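Local coordinates for mandelate racemase/muconate lactonizing enzyme, C-terminal domain protein (Paracoccus denitrificans, PDB 4DWD) that binds magnesium and, as an enolase-superfamily member, probably acts as a hydro-lyase, at residues 294-299 / 318-323. Sequence-based numbering, arbitrary orientation.
Sequences EFVPHQ and HMTKPV
Glu294 OE1 takes two donors from the facing loop. Thr320 OG1 gives its hydrogen at 2.6 Å to the anti lone pair of Glu294 OE1, while Lys321 NZ comes in at 2.7 Å on the syn side of Glu294 OE1, a hydrogen bond that is also a salt bridge. The other carboxylate oxygen, OE2, is tied to the same amine through water 1, which donates to it and accepts from NZ, so the carboxylate is gripped through both oxygens. Bends at chi2 (-77°) and chi4 (-61°) bring Lys321 NZ round to this position. Nearer the backbone, chi1 (-55°) sets Lys321 CG anti to its carbonyl carbon and lays it against Val296 CG2, 3.7 Å away, with Lys321 CB equally near Val296 CG1. With an alanine here in place of Glu294, the Lys321 ammonium would probably lack its carboxylate mate and the Thr320 hydroxyl its acceptor. The contact lies in the TIM-barrel-like C-terminal domain of the enolase superfamily, where the start of strand 294-295, paired in parallel with 267-268, meets the loop leading from helix 304-314 into strand 323-325. Two waters bridge the segments: water 2 links Phe295 O to Thr320 N, at 2.9 Å from each, and water 3 accepts from Phe295 N while donating to His318 O and also to the Thr320 hydroxyl. Farther out, backbone bonds to Arg266 and Val268 hold Glu294 in its strand, and Ser203 and Asp171 of the second subunit pack on Glu294 and Thr320 respectively.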
ATOM      1  N   GLU B 294      -0.453 -22.458  -6.189  1.00  9.52           N
ATOM      2  CA  GLU B 294      -0.472 -23.922  -6.227  1.00 10.44           C
ATOM      3  C   GLU B 294      -1.541 -24.488  -5.298  1.00 10.05           C
ATOM      4  O   GLU B 294      -1.821 -23.929  -4.244  1.00 10.16           O
ATOM      5  CB  GLU B 294       0.888 -24.494  -5.820  1.00 11.51           C
ATOM      6  CG  GLU B 294       2.021 -24.274  -6.816  1.00 12.86           C
ATOM      7  CD  GLU B 294       3.321 -24.841  -6.282  1.00 14.19           C
ATOM      8  OE1 GLU B 294       3.521 -26.078  -6.364  1.00 14.58           O
ATOM      9  OE2 GLU B 294       4.140 -24.062  -5.761  1.00 15.27           O
ATOM     10  N   PHE B 295      -2.125 -25.608  -5.704  1.00 10.91           N
ATOM     11  CA  PHE B 295      -3.189 -26.274  -4.943  1.00 10.66           C
ATOM     12  C   PHE B 295      -2.750 -27.699  -4.597  1.00 11.53           C
ATOM     13  O   PHE B 295      -2.666 -28.563  -5.477  1.00 12.90           O
ATOM     14  CB  PHE B 295      -4.479 -26.266  -5.764  1.00 11.79           C
ATOM     15  CG  PHE B 295      -5.680 -26.722  -5.009  1.00 11.00           C
ATOM     16  CD1 PHE B 295      -6.270 -25.894  -4.046  1.00 12.23           C
ATOM     17  CD2 PHE B 295      -6.239 -27.970  -5.265  1.00 11.83           C
ATOM     18  CE1 PHE B 295      -7.389 -26.311  -3.356  1.00 12.47           C
ATOM     19  CE2 PHE B 295      -7.374 -28.391  -4.579  1.00 12.34           C
ATOM     20  CZ  PHE B 295      -7.943 -27.555  -3.619  1.00 11.89           C
ATOM     21  N   VAL B 296      -2.403 -27.924  -3.330  1.00 10.81           N
ATOM     22  CA  VAL B 296      -1.758 -29.167  -2.891  1.00 10.87           C
ATOM     23  C   VAL B 296      -2.433 -29.605  -1.577  1.00 11.37           C
ATOM     24  O   VAL B 296      -1.939 -29.324  -0.494  1.00 11.29           O
ATOM     25  CB  VAL B 296      -0.227 -28.992  -2.696  1.00 11.29           C
ATOM     26  CG1 VAL B 296       0.435 -30.323  -2.330  1.00 11.80           C
ATOM     27  CG2 VAL B 296       0.428 -28.392  -3.947  1.00 12.63           C
ATOM     28  N   PRO B 297      -3.590 -30.260  -1.676  1.00 11.21           N
ATOM     29  CA  PRO B 297      -4.395 -30.534  -0.478  1.00 11.28           C
ATOM     30  C   PRO B 297      -3.663 -31.316   0.605  1.00 11.90           C
ATOM     31  O   PRO B 297      -2.899 -32.246   0.310  1.00 12.57           O
ATOM     32  CB  PRO B 297      -5.540 -31.380  -1.019  1.00 11.55           C
ATOM     33  CG  PRO B 297      -5.705 -30.902  -2.428  1.00 12.11           C
ATOM     34  CD  PRO B 297      -4.293 -30.657  -2.910  1.00 12.19           C
ATOM     35  N   HIS B 298      -3.939 -30.952   1.857  1.00 11.56           N
ATOM     36  CA  HIS B 298      -3.579 -31.775   3.004  1.00 12.04           C
ATOM     37  C   HIS B 298      -4.547 -32.935   3.070  1.00 11.75           C
ATOM     38  O   HIS B 298      -5.767 -32.757   2.918  1.00 10.83           O
ATOM     39  CB  HIS B 298      -3.680 -30.905   4.244  1.00 11.77           C
ATOM     40  CG  HIS B 298      -3.472 -31.634   5.547  1.00 12.38           C
ATOM     41  ND1 HIS B 298      -4.464 -32.287   6.187  1.00 12.27           N
ATOM     42  CD2 HIS B 298      -2.347 -31.752   6.343  1.00 14.57           C
ATOM     43  CE1 HIS B 298      -3.988 -32.811   7.332  1.00 13.01           C
ATOM     44  NE2 HIS B 298      -2.694 -32.485   7.429  1.00 13.50           N
ATOM     45  N   GLN B 299      -4.035 -34.148   3.272  1.00 11.80           N
ATOM     46  CA  GLN B 299      -4.935 -35.293   3.453  1.00 11.47           C
ATOM     47  C   GLN B 299      -4.170 -36.430   4.111  1.00 12.38           C
ATOM     48  O   GLN B 299      -3.151 -36.873   3.595  1.00 12.34           O
ATOM     49  CB  GLN B 299      -5.531 -35.712   2.105  1.00 11.56           C
ATOM     50  CG  GLN B 299      -6.943 -36.273   2.196  1.00 12.99           C
ATOM     51  CD  GLN B 299      -7.020 -37.545   3.013  1.00 13.66           C
ATOM     52  OE1 GLN B 299      -7.672 -37.590   4.069  1.00 12.20           O
ATOM     53  NE2 GLN B 299      -6.333 -38.580   2.552  1.00 14.57           N
ATOM     54  N   HIS B 318      -3.086 -28.132 -13.502  1.00 19.09           N
ATOM     55  CA  HIS B 318      -1.693 -27.852 -13.136  1.00 20.84           C
ATOM     56  C   HIS B 318      -1.350 -28.449 -11.813  1.00 21.39           C
ATOM     57  O   HIS B 318      -1.126 -27.725 -10.831  1.00 24.39           O
ATOM     58  CB  HIS B 318      -1.407 -26.351 -13.118  1.00 24.13           C
ATOM     59  CG  HIS B 318      -1.535 -25.686 -14.461  1.00 24.42           C
ATOM     60  ND1 HIS B 318      -2.037 -24.444 -14.603  1.00 26.03           N
ATOM     61  CD2 HIS B 318      -1.204 -26.131 -15.744  1.00 22.48           C
ATOM     62  CE1 HIS B 318      -2.029 -24.108 -15.911  1.00 26.11           C
ATOM     63  NE2 HIS B 318      -1.527 -25.144 -16.606  1.00 25.23           N
HETATM   64  N   MSE B 319      -1.316 -29.778 -11.763  1.00 20.59           N
HETATM   65  CA  MSE B 319      -0.817 -30.490 -10.578  1.00 21.73           C
HETATM   66  C   MSE B 319       0.684 -30.319 -10.505  1.00 21.86           C
HETATM   67  O   MSE B 319       1.400 -30.640 -11.456  1.00 24.43           O
HETATM   68  CB  MSE B 319      -1.217 -31.963 -10.608  1.00 23.10           C
HETATM   69  CG  MSE B 319      -1.530 -32.460  -9.199  1.00 24.24           C
HETATM   70 SE   MSE B 319      -2.228 -34.312  -9.136  1.00 29.69          SE
HETATM   71  CE  MSE B 319      -0.436 -35.044  -9.329  1.00 22.23           C
ATOM     72  N   THR B 320       1.163 -29.788  -9.381  1.00 15.36           N
ATOM     73  CA  THR B 320       2.577 -29.443  -9.218  1.00 16.45           C
ATOM     74  C   THR B 320       3.297 -30.276  -8.163  1.00 17.59           C
ATOM     75  O   THR B 320       4.527 -30.389  -8.188  1.00 19.54           O
ATOM     76  CB  THR B 320       2.739 -27.963  -8.831  1.00 15.91           C
ATOM     77  OG1 THR B 320       1.912 -27.681  -7.687  1.00 16.57           O
ATOM     78  CG2 THR B 320       2.340 -27.059  -9.986  1.00 18.19           C
ATOM     79  N   LYS B 321       2.532 -30.842  -7.233  1.00 14.81           N
ATOM     80  CA  LYS B 321       3.090 -31.695  -6.181  1.00 14.35           C
ATOM     81  C   LYS B 321       2.236 -32.955  -6.110  1.00 13.29           C
ATOM     82  O   LYS B 321       1.088 -32.947  -6.553  1.00 15.19           O
ATOM     83  CB  LYS B 321       3.119 -30.956  -4.824  1.00 14.12           C
ATOM     84  CG  LYS B 321       3.848 -29.607  -4.835  1.00 17.32           C
ATOM     85  CD  LYS B 321       5.361 -29.742  -4.822  1.00 19.07           C
ATOM     86  CE  LYS B 321       6.058 -28.415  -4.531  1.00 15.08           C
ATOM     87  NZ  LYS B 321       5.778 -27.343  -5.531  1.00 15.92           N
ATOM     88  N   PRO B 322       2.794 -34.051  -5.584  1.00 13.45           N
ATOM     89  CA  PRO B 322       2.055 -35.303  -5.527  1.00 12.87           C
ATOM     90  C   PRO B 322       0.957 -35.332  -4.461  1.00 13.47           C
ATOM     91  O   PRO B 322       0.812 -34.403  -3.676  1.00 13.54           O
ATOM     92  CB  PRO B 322       3.133 -36.333  -5.176  1.00 14.48           C
ATOM     93  CG  PRO B 322       4.432 -35.660  -5.452  1.00 12.92           C
ATOM     94  CD  PRO B 322       4.187 -34.221  -5.137  1.00 13.30           C
ATOM     95  N   VAL B 323       0.206 -36.424  -4.456  1.00 13.29           N
ATOM     96  CA  VAL B 323      -0.850 -36.684  -3.470  1.00 12.92           C
ATOM     97  C   VAL B 323      -0.251 -37.139  -2.136  1.00 12.46           C
ATOM     98  O   VAL B 323       0.586 -38.036  -2.087  1.00 13.63           O
ATOM     99  CB  VAL B 323      -1.789 -37.791  -3.991  1.00 12.30           C
ATOM    100  CG1 VAL B 323      -2.862 -38.118  -2.958  1.00 12.65           C
ATOM    101  CG2 VAL B 323      -2.431 -37.374  -5.308  1.00 13.06           C
TER
HETATM  102  O   HOH W   1       6.725 -24.628  -5.564  1.00 18.85           O
HETATM  103  O   HOH W   2      -0.526 -29.831  -7.001  1.00 20.40           O
HETATM  104  O   HOH W   3      -0.973 -26.854  -8.016  1.00 22.98           O